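Local coordinates for UDP-N-acetylglucosamine 4-epimerase (PDB 3M2P), which probably interconverts UDP-N-acetylglucosamine and its C4 epimer, as a UDP-binding member of the NAD(P)-dependent epimerase/dehydratase family, at residues G15-E20 against Y201-A206; L32-G37 against S49-E54; D55-L60 against Y93-E98; V66-A71 against I87-L92; S102-A107 against L153-L158. All coordinates share one frame; numbering follows the deposited sequence.

Overall arrangement
Contact 5 lies within the sheet, where strands 103-109 and 154-164 are joined by backbone hydrogen bonds. Contact 4 lays helix 83-98 against the neighbouring strand 65-68 and pairs a buried histidine with a threonine. The same helix returns in contact 3, nearer the edge of the fold, where it meets helix 53-59 through apolar side chains, with a glutamate at the exposed rim. That second helix starts in contact 2, a loop contact mixing a buried tyrosine with an exposed UDP-binding arginine. Contact 1, also buried and apolar, joins helix 13-24 to helix 202-212; it touches contact 4 through Leu69, while contacts 2 to 5 form one continuous cluster.

Contact 1 (G15-E20 against Y201-A206); sequences GQYVVE and YAKDAA
The methyl group of Ala202 sits over the middle of the Tyr17 ring. Its CB is 3.4 Å from the ring centroid and 7° off the ring normal, a CH-pi contact in which a small bump meets the flat face almost head-on. Tyr17 carries CG beside its own backbone N (chi1 -77°), which swings the ring out from its helix and across the first turn of the facing one. There the backbone of Lys203 comes close, its N 3.6 Å from Tyr17 CD1, and the bent lysine chain brings CD to the ring edge, in the plane of the ring, 3.9 Å from Tyr17 CE1.

One turn further on, Ala206 supplies the second bump. Its CB fills the hollow between the Tyr17 and Val18 side chains, with Tyr17 CB at 3.9 Å and Val18 CG2 at 3.8 Å; the floor is the backbone of Tyr17, whose O is 3.5 Å from Ala206 CB. Small alanines at 202 and 206 thus let the axes of the two helical segments approach to 8.3 Å while crossing at -49°. Helix 13-24 is the first helix of the Rossmann fold and begins in what looks like its glycine-rich turn, Gly15 included; Phe13 and Leu14, one helical turn before Tyr17 and Val18, bind UDP in this protein. Helix 202-212 packs beside it, with Tyr201 in the N-cap position. Tyr17 OH comes within 4.3 Å of Tyr201 CE1, yet each hydroxyl is bound elsewhere: that of Tyr17 to Phe166 N, that of Tyr201 to Glu288 in helix 282-293.

Contact 2 (L32-G37 against S49-E54); sequences LTRSIG and SDYTLE
Arg34 lays its side chain along the rim of the Tyr51 ring, at the place where strand 28-33 of the Rossmann sheet runs out into a loop beside the end of its parallel neighbour, strand 45-48. The pairing of those strands carries on for one more bond, from Ser49 N to Thr33 O (2.8 Å). Immediately afterwards Arg34 CA approaches Ser49 O at 3.3 Å, its hydrogen aimed almost straight at the oxygen.

Out along the arginine, CB also stays close to Ser49 O. With CG beside the backbone N (chi1 -82°), that carbon reaches the edge of the tyrosine ring, in its plane; Arg34 CG is 3.5 Å from Tyr51 CE2. From CG to NE the chain is extended and moves along the ring toward CD2. Arg34 CZ is 3.9 Å from Tyr51 CD2, which lies over the centre of one guanidinium face, the two planes being inclined by 59°. At the tip NH2 passes Tyr51 CB, and it has a long, weak ion pair with Asp84. Arg34 binds UDP in this protein, and both its CG and its guanidinium lie against Tyr51.

Tyr51 itself is buried, its OH 3.3 Å from Leu32 O, and its backbone N is held by Ser49 OG in an ST turn. Asp50 OD1 forms an Asx turn with Thr52 N, leading into helix 53-59. A water donates to both Arg34 O and Ser49 O, the latter at 2.8 Å.

Contact 3 (D55-L60 against Y93-E98); sequences DLINQL and YDACYE
Ala95 is the first residue of 93-98 to meet the facing helix, and it does most of the work. Its methyl points toward segment 55-60, with Ala95 CB 3.6 Å from Leu56 CB and 3.8 Å from the backbone N of Ile57; Leu60, just past the helix end, brings CD1 to 4.3 Å from Ala95 CB. Cys96 comes next. Its CB is directed away from the contact, but SG lies beside the backbone N (chi1 -84°) and Cys96 SG still touches Leu60 CD1 at 3.8 Å.

These are two neighbouring helices on one face of the Rossmann sheet: helix 53-59 leads into strand 65-68, and helix 83-98 leads into strand 103-109. Their segment axes come within 8.4 Å and cross at -49°, with alanine at the nearest point. Inward from here, Leu60 and Cys96 both reach Val66 of the sheet.

At the exposed end of the walk, Glu98 contributes its aliphatic part. CB packs on Ile57 CG1, while Glu98 CG, reached before the chain bends at chi2, meets Ile57 CD1 at 4.0 Å, the two chains running at a slant to one another. Just past the segment, the side-chain ND2 of Asn99 donates to both Ile57 O and Ala95 O, tying the two backbones together.

Contact 4 (V66-A71 against I87-L92); sequences VVHLAA and ILTQNL
His68 NE2 and Thr89 OG1 share a hydrogen bond of 2.8 Å, the threonine oxygen lying at the ring edge and in the plane of the imidazole; either partner could be the donor. The two side chains meet at about a right angle. Over one ring face comes Leu92, whose CD2 stands 3.6 Å from the centroid of the His68 ring and 22° off the normal, a CH-pi contact shifted toward CG and ND1. Leu88 CD2 approaches His68 CE1 obliquely at 3.5 Å, and Leu88, Thr89 and Leu92, from two adjacent turns, all meet this one ring. The Leu92 methyl CD2 has a second neighbour, Val66 CG1, which it meets tip to tip at 4.0 Å.

What sends the ring across is its first torsion: with CG opposite the backbone N (chi1 -178°), the imidazole reaches across to the helix. Its other nitrogen, ND1, is hydrogen-bonded to Thr8 OG1 of strand 4-8. Both ring nitrogens are therefore engaged, which fixes the rotation of a buried ring, and Tyr106 meets it with planes at about 45°.

Strand 65-68 and helix 83-98 run nearly antiparallel, at 170°, as the first two members of a beta-alpha-beta crossover completed by strand 103-109. Helix 132-150 packs on Thr89 through Cys140 and Ile143, and on the side of the helix turned away from the sheet Gln90 bonds to Gly77 and Ile79 of the second subunit.

Contact 5 (S102-A107 against L153-L158); sequences SNIVYA and LCIKNL
Ser102 opens the pairing with a weak bond, its O receiving Cys154 N at 2.7 Å with an N-H...O angle of 129°, while its CB rests near Leu153 CA. At Asn103, the centre of an inverse gamma turn, the strand begins, and the next link, Ile104 N to Cys154 O, is again weak and long at 3.4 Å. From there the ladder becomes regular: Ile104 O takes Lys156 N at 3.0 Å.

The Ile104 side chain lies alongside that of Ile155, both pointing the same way, and Ile104 CD1 reaches Leu153 CD2 at 3.5 Å; helix 83-98 covers this face through Tyr93 and Cys96. Val105 turns to the other face, where Val105 CG1 packs on Leu158 CD1 at 3.6 Å. On that face too, the bent chain of Lys156 takes NZ to Gln215 O.

Tyr106 returns to the isoleucine side. Tyr106 N donates to Lys156 O (3.0 Å), and Tyr106 O accepts from Leu158 N at 2.9 Å. The amide of Asn157 is nearly perpendicular to the tyrosine ring (84°), with ND2 close to CB and CD2; Tyr106 OH is hydrogen-bonded to Lys137 NZ. Ala107 ends the run opposite Leu158, near the UDP-binding Leu14. Strand 65-68 bonds to the far edge of 103-107, making this a central parallel ladder of the Rossmann sheet, with helices 83-98 and 132-150 on the Ile104 and Tyr106 face and Leu213 on the Val105 face.

Contact 1 (G15-E20 against Y201-A206)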
# COMPACT_ATOMS: atom_id res chain seq x y z
N GLY A 15 -8.60 12.29 16.90
CA GLY A 15 -10.04 12.23 17.11
C GLY A 15 -10.60 13.36 17.95
O GLY A 15 -11.60 13.96 17.56
N GLN A 16 -9.98 13.65 19.09
CA GLN A 16 -10.48 14.69 20.00
C GLN A 16 -10.44 16.11 19.41
O GLN A 16 -11.36 16.89 19.63
CB GLN A 16 -9.75 14.64 21.34
CG GLN A 16 -10.03 13.36 22.13
CD GLN A 16 -9.42 13.38 23.53
OE1 GLN A 16 -8.21 13.15 23.70
NE2 GLN A 16 -10.25 13.63 24.54
N TYR A 17 -9.39 16.43 18.67
CA TYR A 17 -9.33 17.67 17.90
C TYR A 17 -10.44 17.73 16.84
O TYR A 17 -11.12 18.74 16.71
CB TYR A 17 -7.98 17.82 17.22
CG TYR A 17 -6.87 18.26 18.14
CD1 TYR A 17 -6.55 19.59 18.27
CD2 TYR A 17 -6.13 17.33 18.87
CE1 TYR A 17 -5.54 20.00 19.11
CE2 TYR A 17 -5.12 17.74 19.72
CZ TYR A 17 -4.83 19.07 19.83
OH TYR A 17 -3.82 19.49 20.66
N VAL A 18 -10.61 16.63 16.11
CA VAL A 18 -11.60 16.52 15.03
C VAL A 18 -13.04 16.58 15.52
O VAL A 18 -13.89 17.17 14.87
CB VAL A 18 -11.43 15.22 14.23
CG1 VAL A 18 -12.72 14.87 13.49
CG2 VAL A 18 -10.26 15.33 13.27
N VAL A 19 -13.30 15.94 16.66
CA VAL A 19 -14.64 15.92 17.25
C VAL A 19 -15.09 17.32 17.62
O VAL A 19 -16.21 17.71 17.32
CB VAL A 19 -14.69 15.01 18.51
CG1 VAL A 19 -15.80 15.45 19.46
CG2 VAL A 19 -14.85 13.56 18.10
N GLU A 20 -14.21 18.10 18.24
CA GLU A 20 -14.59 19.44 18.66
C GLU A 20 -14.68 20.43 17.48
O GLU A 20 -15.50 21.35 17.50
CB GLU A 20 -13.69 19.97 19.78
CG GLU A 20 -12.31 20.38 19.36
CD GLU A 20 -11.72 21.38 20.32
OE1 GLU A 20 -12.48 21.82 21.22
OE2 GLU A 20 -10.51 21.73 20.20
N TYR A 201 0.06 20.77 12.81
CA TYR A 201 -0.62 20.91 14.09
C TYR A 201 -1.95 20.17 14.03
O TYR A 201 -2.67 20.26 13.04
CB TYR A 201 -0.81 22.39 14.40
CG TYR A 201 -1.37 22.72 15.77
CD1 TYR A 201 -1.25 21.85 16.84
CD2 TYR A 201 -1.98 23.95 16.00
CE1 TYR A 201 -1.76 22.17 18.08
CE2 TYR A 201 -2.48 24.29 17.25
CZ TYR A 201 -2.37 23.40 18.28
OH TYR A 201 -2.89 23.74 19.51
N ALA A 202 -2.26 19.42 15.09
CA ALA A 202 -3.50 18.66 15.15
C ALA A 202 -4.72 19.54 14.88
O ALA A 202 -5.66 19.11 14.22
CB ALA A 202 -3.63 17.97 16.50
N LYS A 203 -4.71 20.77 15.39
CA LYS A 203 -5.84 21.69 15.22
C LYS A 203 -6.08 22.00 13.73
O LYS A 203 -7.21 22.09 13.29
CB LYS A 203 -5.57 22.97 16.00
CG LYS A 203 -6.75 23.53 16.76
CD LYS A 203 -6.36 23.76 18.22
CE LYS A 203 -6.63 25.20 18.68
NZ LYS A 203 -7.98 25.73 18.30
N ASP A 204 -4.99 22.15 12.98
CA ASP A 204 -5.05 22.36 11.54
C ASP A 204 -5.44 21.10 10.76
O ASP A 204 -5.94 21.18 9.64
CB ASP A 204 -3.70 22.84 11.02
CG ASP A 204 -3.42 24.30 11.38
OD1 ASP A 204 -4.38 25.11 11.45
OD2 ASP A 204 -2.23 24.63 11.57
N ALA A 205 -5.18 19.93 11.33
CA ALA A 205 -5.57 18.68 10.71
C ALA A 205 -7.08 18.46 10.87
O ALA A 205 -7.77 18.02 9.93
CB ALA A 205 -4.80 17.52 11.30
N ALA A 206 -7.58 18.78 12.05
CA ALA A 206 -9.01 18.76 12.29
C ALA A 206 -9.69 19.80 11.40
O ALA A 206 -10.84 19.62 11.01
CB ALA A 206 -9.32 19.02 13.74

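Contact 2 (L32-G37 against S49-E54)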
# COMPACT_ATOMS: atom_id res chain seq x y z
N LEU A 32 -17.43 7.01 17.67
CA LEU A 32 -17.41 5.55 17.65
C LEU A 32 -16.17 5.02 18.35
O LEU A 32 -15.06 5.49 18.10
CB LEU A 32 -17.43 5.01 16.21
CG LEU A 32 -18.79 4.54 15.72
CD1 LEU A 32 -19.82 5.61 16.04
CD2 LEU A 32 -18.75 4.26 14.23
N THR A 33 -16.38 4.05 19.23
CA THR A 33 -15.28 3.46 19.99
C THR A 33 -15.63 2.01 20.35
O THR A 33 -16.80 1.65 20.40
CB THR A 33 -14.99 4.28 21.26
OG1 THR A 33 -13.97 3.64 22.03
CG2 THR A 33 -16.25 4.44 22.09
N ARG A 34 -14.61 1.20 20.59
CA ARG A 34 -14.82 -0.20 20.96
C ARG A 34 -15.24 -0.34 22.41
O ARG A 34 -15.75 -1.40 22.81
CB ARG A 34 -13.56 -1.03 20.70
CG ARG A 34 -13.40 -1.49 19.26
CD ARG A 34 -12.32 -2.55 19.15
NE ARG A 34 -12.43 -3.34 17.92
CZ ARG A 34 -11.63 -3.20 16.86
NH1 ARG A 34 -10.64 -2.30 16.87
NH2 ARG A 34 -11.82 -3.98 15.78
N SER A 35 -15.05 0.71 23.20
CA SER A 35 -15.35 0.65 24.62
C SER A 35 -15.11 1.97 25.33
O SER A 35 -14.27 2.78 24.90
CB SER A 35 -14.48 -0.42 25.29
OG SER A 35 -13.13 0.00 25.38
N ILE A 36 -15.83 2.18 26.43
CA ILE A 36 -15.56 3.30 27.32
C ILE A 36 -15.66 2.93 28.81
O ILE A 36 -16.45 2.06 29.21
CB ILE A 36 -16.49 4.48 27.04
CG1 ILE A 36 -17.66 4.01 26.15
CG2 ILE A 36 -15.69 5.63 26.41
CD1 ILE A 36 -18.98 4.71 26.42
N GLY A 37 -14.83 3.61 29.62
CA GLY A 37 -14.87 3.50 31.07
C GLY A 37 -14.29 4.75 31.73
O GLY A 37 -14.93 5.42 32.55
N SER A 49 -19.04 0.20 19.50
CA SER A 49 -19.13 -0.70 18.35
C SER A 49 -18.04 -1.77 18.33
O SER A 49 -17.01 -1.65 19.00
CB SER A 49 -19.10 0.09 17.04
OG SER A 49 -19.04 -0.78 15.93
N ASP A 50 -18.27 -2.84 17.57
CA ASP A 50 -17.28 -3.90 17.47
C ASP A 50 -16.71 -3.93 16.06
O ASP A 50 -15.99 -4.85 15.69
CB ASP A 50 -17.87 -5.25 17.87
CG ASP A 50 -18.94 -5.73 16.92
OD1 ASP A 50 -19.23 -5.04 15.92
OD2 ASP A 50 -19.49 -6.82 17.16
N TYR A 51 -17.04 -2.90 15.30
CA TYR A 51 -16.54 -2.72 13.93
C TYR A 51 -16.82 -3.91 13.02
O TYR A 51 -16.08 -4.19 12.07
CB TYR A 51 -15.07 -2.30 13.92
CG TYR A 51 -14.88 -0.94 14.53
CD1 TYR A 51 -15.07 0.22 13.79
CD2 TYR A 51 -14.55 -0.81 15.87
CE1 TYR A 51 -14.92 1.46 14.37
CE2 TYR A 51 -14.40 0.42 16.45
CZ TYR A 51 -14.58 1.55 15.71
OH TYR A 51 -14.40 2.77 16.32
N THR A 52 -17.91 -4.60 13.30
CA THR A 52 -18.38 -5.62 12.39
C THR A 52 -19.34 -4.93 11.45
O THR A 52 -19.92 -3.89 11.79
CB THR A 52 -19.06 -6.76 13.15
OG1 THR A 52 -20.11 -6.21 13.96
CG2 THR A 52 -18.06 -7.48 14.03
N LEU A 53 -19.48 -5.48 10.25
CA LEU A 53 -20.41 -4.94 9.25
C LEU A 53 -21.77 -4.82 9.86
O LEU A 53 -22.38 -3.75 9.83
CB LEU A 53 -20.50 -5.88 8.06
CG LEU A 53 -20.88 -5.28 6.72
CD1 LEU A 53 -21.10 -6.39 5.73
CD2 LEU A 53 -22.09 -4.41 6.83
N GLU A 54 -22.25 -5.93 10.42
CA GLU A 54 -23.62 -6.05 10.89
C GLU A 54 -23.92 -5.06 12.00
O GLU A 54 -25.05 -4.61 12.17
CB GLU A 54 -23.91 -7.48 11.36
CG GLU A 54 -23.05 -7.95 12.54
CD GLU A 54 -21.84 -8.81 12.13
OE1 GLU A 54 -21.46 -8.78 10.94
OE2 GLU A 54 -21.29 -9.50 13.03
O HOH W 1 -16.81 -3.57 21.08

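Contact 3 (D55-L60 against Y93-E98)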
# COMPACT_ATOMS: atom_id res chain seq x y z
N ASP A 55 -22.88 -4.71 12.75
CA ASP A 55 -23.03 -3.76 13.83
C ASP A 55 -22.95 -2.31 13.38
O ASP A 55 -23.73 -1.47 13.83
CB ASP A 55 -21.98 -3.99 14.90
CG ASP A 55 -22.29 -3.22 16.14
OD1 ASP A 55 -23.41 -3.38 16.66
OD2 ASP A 55 -21.43 -2.44 16.59
N LEU A 56 -22.00 -2.00 12.50
CA LEU A 56 -21.82 -0.62 12.05
C LEU A 56 -23.06 -0.16 11.30
O LEU A 56 -23.51 0.99 11.44
CB LEU A 56 -20.56 -0.47 11.19
CG LEU A 56 -19.24 -0.72 11.93
CD1 LEU A 56 -18.12 -1.05 10.97
CD2 LEU A 56 -18.90 0.47 12.84
N ILE A 57 -23.62 -1.07 10.50
CA ILE A 57 -24.85 -0.81 9.79
C ILE A 57 -25.80 -0.08 10.72
O ILE A 57 -26.39 0.93 10.35
CB ILE A 57 -25.49 -2.10 9.26
CG1 ILE A 57 -24.83 -2.52 7.95
CG2 ILE A 57 -26.98 -1.93 9.04
CD1 ILE A 57 -25.30 -3.83 7.44
N ASN A 58 -25.91 -0.56 11.95
CA ASN A 58 -26.81 0.06 12.92
C ASN A 58 -26.22 1.27 13.63
O ASN A 58 -26.96 2.20 13.97
CB ASN A 58 -27.31 -0.99 13.91
CG ASN A 58 -28.19 -2.03 13.25
OD1 ASN A 58 -28.11 -3.22 13.55
ND2 ASN A 58 -29.03 -1.59 12.32
N GLN A 59 -24.91 1.29 13.86
CA GLN A 59 -24.30 2.44 14.51
C GLN A 59 -24.23 3.65 13.57
O GLN A 59 -23.91 4.76 13.99
CB GLN A 59 -22.90 2.09 15.04
CG GLN A 59 -22.85 0.83 15.89
CD GLN A 59 -23.74 0.92 17.11
OE1 GLN A 59 -23.66 1.87 17.89
NE2 GLN A 59 -24.61 -0.06 17.29
N LEU A 60 -24.55 3.44 12.30
CA LEU A 60 -24.52 4.52 11.33
C LEU A 60 -25.89 4.86 10.71
O LEU A 60 -25.96 5.65 9.76
CB LEU A 60 -23.53 4.18 10.21
CG LEU A 60 -22.05 4.12 10.55
CD1 LEU A 60 -21.24 3.99 9.27
CD2 LEU A 60 -21.64 5.34 11.32
N TYR A 93 -16.98 1.02 5.06
CA TYR A 93 -17.48 1.47 3.77
C TYR A 93 -18.70 0.66 3.32
O TYR A 93 -19.64 1.22 2.75
CB TYR A 93 -16.37 1.49 2.71
CG TYR A 93 -15.20 2.39 3.07
CD1 TYR A 93 -15.31 3.34 4.08
CD2 TYR A 93 -14.00 2.32 2.38
CE1 TYR A 93 -14.24 4.17 4.41
CE2 TYR A 93 -12.94 3.13 2.70
CZ TYR A 93 -13.06 4.05 3.72
OH TYR A 93 -11.99 4.87 4.03
N ASP A 94 -18.70 -0.64 3.61
CA ASP A 94 -19.86 -1.50 3.38
C ASP A 94 -21.08 -0.97 4.13
O ASP A 94 -22.19 -0.91 3.62
CB ASP A 94 -19.59 -2.93 3.86
CG ASP A 94 -19.00 -3.82 2.78
OD1 ASP A 94 -18.97 -3.42 1.60
OD2 ASP A 94 -18.58 -4.95 3.12
N ALA A 95 -20.84 -0.59 5.38
CA ALA A 95 -21.88 -0.11 6.27
C ALA A 95 -22.37 1.24 5.79
O ALA A 95 -23.57 1.52 5.80
CB ALA A 95 -21.34 -0.00 7.69
N CYS A 96 -21.42 2.08 5.39
CA CYS A 96 -21.73 3.39 4.86
C CYS A 96 -22.66 3.27 3.66
O CYS A 96 -23.68 3.94 3.60
CB CYS A 96 -20.44 4.13 4.50
SG CYS A 96 -19.73 4.95 5.93
N TYR A 97 -22.30 2.40 2.72
CA TYR A 97 -23.11 2.10 1.55
C TYR A 97 -24.54 1.67 1.90
O TYR A 97 -25.50 2.19 1.33
CB TYR A 97 -22.42 1.04 0.71
CG TYR A 97 -23.16 0.67 -0.56
CD1 TYR A 97 -23.01 1.44 -1.72
CD2 TYR A 97 -24.01 -0.44 -0.61
CE1 TYR A 97 -23.67 1.11 -2.90
CE2 TYR A 97 -24.67 -0.77 -1.78
CZ TYR A 97 -24.50 0.01 -2.92
OH TYR A 97 -25.17 -0.31 -4.08
N GLU A 98 -24.69 0.73 2.82
CA GLU A 98 -26.03 0.32 3.24
C GLU A 98 -26.85 1.52 3.68
O GLU A 98 -27.99 1.68 3.24
CB GLU A 98 -25.98 -0.70 4.36
CG GLU A 98 -26.02 -2.12 3.87
CD GLU A 98 -27.32 -2.44 3.12
OE1 GLU A 98 -28.41 -1.98 3.56
OE2 GLU A 98 -27.25 -3.16 2.09

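Contact 4 (V66-A71 against I87-L92)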
# COMPACT_ATOMS: atom_id res chain seq x y z
N VAL A 66 -19.07 10.44 7.61
CA VAL A 66 -18.17 9.67 8.45
C VAL A 66 -16.73 10.16 8.31
O VAL A 66 -16.23 10.33 7.21
CB VAL A 66 -18.24 8.15 8.11
CG1 VAL A 66 -17.19 7.35 8.88
CG2 VAL A 66 -19.63 7.61 8.39
N VAL A 67 -16.07 10.42 9.44
CA VAL A 67 -14.63 10.62 9.46
C VAL A 67 -13.98 9.33 9.97
O VAL A 67 -14.26 8.89 11.09
CB VAL A 67 -14.21 11.82 10.38
CG1 VAL A 67 -12.71 12.11 10.26
CG2 VAL A 67 -15.01 13.07 10.04
N HIS A 68 -13.13 8.71 9.16
CA HIS A 68 -12.52 7.44 9.53
C HIS A 68 -11.10 7.62 10.05
O HIS A 68 -10.13 7.67 9.28
CB HIS A 68 -12.55 6.50 8.33
CG HIS A 68 -11.98 5.14 8.61
ND1 HIS A 68 -12.03 4.55 9.85
CD2 HIS A 68 -11.38 4.24 7.79
CE1 HIS A 68 -11.47 3.36 9.79
NE2 HIS A 68 -11.06 3.15 8.55
N LEU A 69 -10.98 7.72 11.37
CA LEU A 69 -9.70 8.03 12.00
C LEU A 69 -9.05 6.82 12.67
O LEU A 69 -7.83 6.80 12.86
CB LEU A 69 -9.87 9.14 13.03
CG LEU A 69 -10.45 10.48 12.56
CD1 LEU A 69 -10.60 11.39 13.75
CD2 LEU A 69 -9.57 11.13 11.50
N ALA A 70 -9.86 5.83 13.01
CA ALA A 70 -9.41 4.66 13.78
C ALA A 70 -8.33 3.83 13.09
O ALA A 70 -8.49 3.41 11.94
CB ALA A 70 -10.61 3.78 14.11
N ALA A 71 -7.24 3.56 13.82
CA ALA A 71 -6.16 2.70 13.31
C ALA A 71 -5.24 2.16 14.42
O ALA A 71 -5.36 2.55 15.59
CB ALA A 71 -5.34 3.42 12.23
N ILE A 87 -9.64 -4.72 7.32
CA ILE A 87 -10.98 -5.25 7.53
C ILE A 87 -11.94 -4.21 8.11
O ILE A 87 -13.05 -4.04 7.62
CB ILE A 87 -10.92 -6.52 8.44
CG1 ILE A 87 -10.32 -7.69 7.66
CG2 ILE A 87 -12.29 -6.87 9.01
CD1 ILE A 87 -10.38 -8.96 8.38
N LEU A 88 -11.52 -3.52 9.16
CA LEU A 88 -12.37 -2.54 9.81
C LEU A 88 -12.80 -1.50 8.78
O LEU A 88 -13.93 -1.03 8.78
CB LEU A 88 -11.61 -1.88 10.97
CG LEU A 88 -12.37 -0.91 11.89
CD1 LEU A 88 -11.60 -0.62 13.14
CD2 LEU A 88 -12.72 0.39 11.18
N THR A 89 -11.87 -1.15 7.90
CA THR A 89 -12.10 -0.15 6.87
C THR A 89 -13.19 -0.60 5.90
O THR A 89 -14.22 0.06 5.79
CB THR A 89 -10.78 0.22 6.16
OG1 THR A 89 -10.04 1.11 6.99
CG2 THR A 89 -11.03 0.91 4.82
N GLN A 90 -12.97 -1.72 5.22
CA GLN A 90 -13.98 -2.29 4.32
C GLN A 90 -15.35 -2.48 4.97
O GLN A 90 -16.37 -2.29 4.31
CB GLN A 90 -13.54 -3.61 3.70
CG GLN A 90 -14.52 -4.10 2.64
CD GLN A 90 -13.95 -5.24 1.80
OE1 GLN A 90 -13.21 -6.08 2.30
NE2 GLN A 90 -14.31 -5.26 0.53
N ASN A 91 -15.37 -2.84 6.24
CA ASN A 91 -16.64 -2.98 6.95
C ASN A 91 -17.36 -1.65 6.95
O ASN A 91 -18.54 -1.55 6.60
CB ASN A 91 -16.42 -3.40 8.40
CG ASN A 91 -16.11 -4.87 8.55
OD1 ASN A 91 -15.63 -5.29 9.60
ND2 ASN A 91 -16.38 -5.65 7.52
N LEU A 92 -16.62 -0.63 7.38
CA LEU A 92 -17.13 0.72 7.48
C LEU A 92 -17.71 1.21 6.16
O LEU A 92 -18.81 1.76 6.13
CB LEU A 92 -16.02 1.66 7.94
CG LEU A 92 -16.44 3.06 8.33
CD1 LEU A 92 -17.23 3.02 9.63
CD2 LEU A 92 -15.20 3.92 8.45

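Contact 5 (S102-A107 against L153-L158)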
# COMPACT_ATOMS: atom_id res chain seq x y z
N SER A 102 -22.09 8.76 1.79
CA SER A 102 -21.00 8.82 0.83
C SER A 102 -19.95 9.86 1.19
O SER A 102 -18.80 9.72 0.79
CB SER A 102 -21.54 8.97 -0.60
OG SER A 102 -22.81 9.59 -0.58
N ASN A 103 -20.34 10.88 1.95
CA ASN A 103 -19.40 11.90 2.42
C ASN A 103 -18.50 11.39 3.54
O ASN A 103 -18.81 11.54 4.72
CB ASN A 103 -20.13 13.16 2.87
CG ASN A 103 -19.21 14.36 2.94
OD1 ASN A 103 -19.55 15.42 3.49
ND2 ASN A 103 -18.02 14.19 2.38
N ILE A 104 -17.36 10.81 3.16
CA ILE A 104 -16.46 10.15 4.09
C ILE A 104 -15.06 10.74 4.00
O ILE A 104 -14.59 11.07 2.91
CB ILE A 104 -16.37 8.66 3.75
CG1 ILE A 104 -17.74 8.01 3.88
CG2 ILE A 104 -15.36 7.96 4.64
CD1 ILE A 104 -17.88 6.79 3.02
N VAL A 105 -14.39 10.89 5.14
CA VAL A 105 -12.99 11.30 5.17
C VAL A 105 -12.11 10.20 5.77
O VAL A 105 -12.40 9.69 6.84
CB VAL A 105 -12.80 12.53 6.06
CG1 VAL A 105 -11.32 12.73 6.36
CG2 VAL A 105 -13.42 13.76 5.41
N TYR A 106 -11.03 9.84 5.08
CA TYR A 106 -10.11 8.83 5.61
C TYR A 106 -8.81 9.48 6.01
O TYR A 106 -8.30 10.33 5.29
CB TYR A 106 -9.81 7.74 4.59
CG TYR A 106 -8.81 6.73 5.09
CD1 TYR A 106 -9.12 5.89 6.15
CD2 TYR A 106 -7.54 6.63 4.52
CE1 TYR A 106 -8.22 4.97 6.63
CE2 TYR A 106 -6.63 5.72 5.00
CZ TYR A 106 -6.97 4.88 6.05
OH TYR A 106 -6.07 3.96 6.54
N ALA A 107 -8.23 9.06 7.13
CA ALA A 107 -6.93 9.60 7.52
C ALA A 107 -5.81 8.73 6.99
O ALA A 107 -5.56 7.64 7.52
CB ALA A 107 -6.83 9.75 9.02
N LEU A 153 -19.53 5.93 -3.59
CA LEU A 153 -19.21 6.44 -2.28
C LEU A 153 -18.26 7.62 -2.49
O LEU A 153 -17.57 7.67 -3.50
CB LEU A 153 -18.56 5.34 -1.44
CG LEU A 153 -19.26 5.16 -0.10
CD1 LEU A 153 -20.70 4.72 -0.33
CD2 LEU A 153 -18.51 4.19 0.79
N CYS A 154 -18.23 8.59 -1.58
CA CYS A 154 -17.41 9.78 -1.85
C CYS A 154 -16.26 9.97 -0.87
O CYS A 154 -16.26 10.90 -0.06
CB CYS A 154 -18.28 11.03 -1.92
SG CYS A 154 -19.40 11.08 -3.35
N ILE A 155 -15.26 9.10 -0.98
CA ILE A 155 -14.18 9.04 -0.02
C ILE A 155 -12.99 9.94 -0.37
O ILE A 155 -12.37 9.81 -1.42
CB ILE A 155 -13.70 7.58 0.19
CG1 ILE A 155 -14.79 6.73 0.85
CG2 ILE A 155 -12.44 7.56 1.03
CD1 ILE A 155 -14.59 5.24 0.68
N LYS A 156 -12.69 10.86 0.55
CA LYS A 156 -11.54 11.75 0.43
C LYS A 156 -10.41 11.31 1.36
O LYS A 156 -10.50 11.48 2.58
CB LYS A 156 -11.96 13.18 0.77
CG LYS A 156 -12.69 13.89 -0.36
CD LYS A 156 -13.69 14.89 0.17
CE LYS A 156 -14.45 14.30 1.34
NZ LYS A 156 -15.92 14.42 1.12
N ASN A 157 -9.36 10.73 0.78
CA ASN A 157 -8.16 10.32 1.52
C ASN A 157 -7.24 11.50 1.81
O ASN A 157 -6.80 12.20 0.90
CB ASN A 157 -7.39 9.29 0.72
CG ASN A 157 -8.17 8.02 0.51
OD1 ASN A 157 -8.15 7.43 -0.57
ND2 ASN A 157 -8.86 7.58 1.54
N LEU A 158 -6.94 11.72 3.09
CA LEU A 158 -6.10 12.82 3.51
C LEU A 158 -4.73 12.34 3.98
O LEU A 158 -4.61 11.81 5.08
CB LEU A 158 -6.76 13.58 4.66
CG LEU A 158 -8.15 14.17 4.42
CD1 LEU A 158 -8.62 14.93 5.64
CD2 LEU A 158 -8.10 15.07 3.21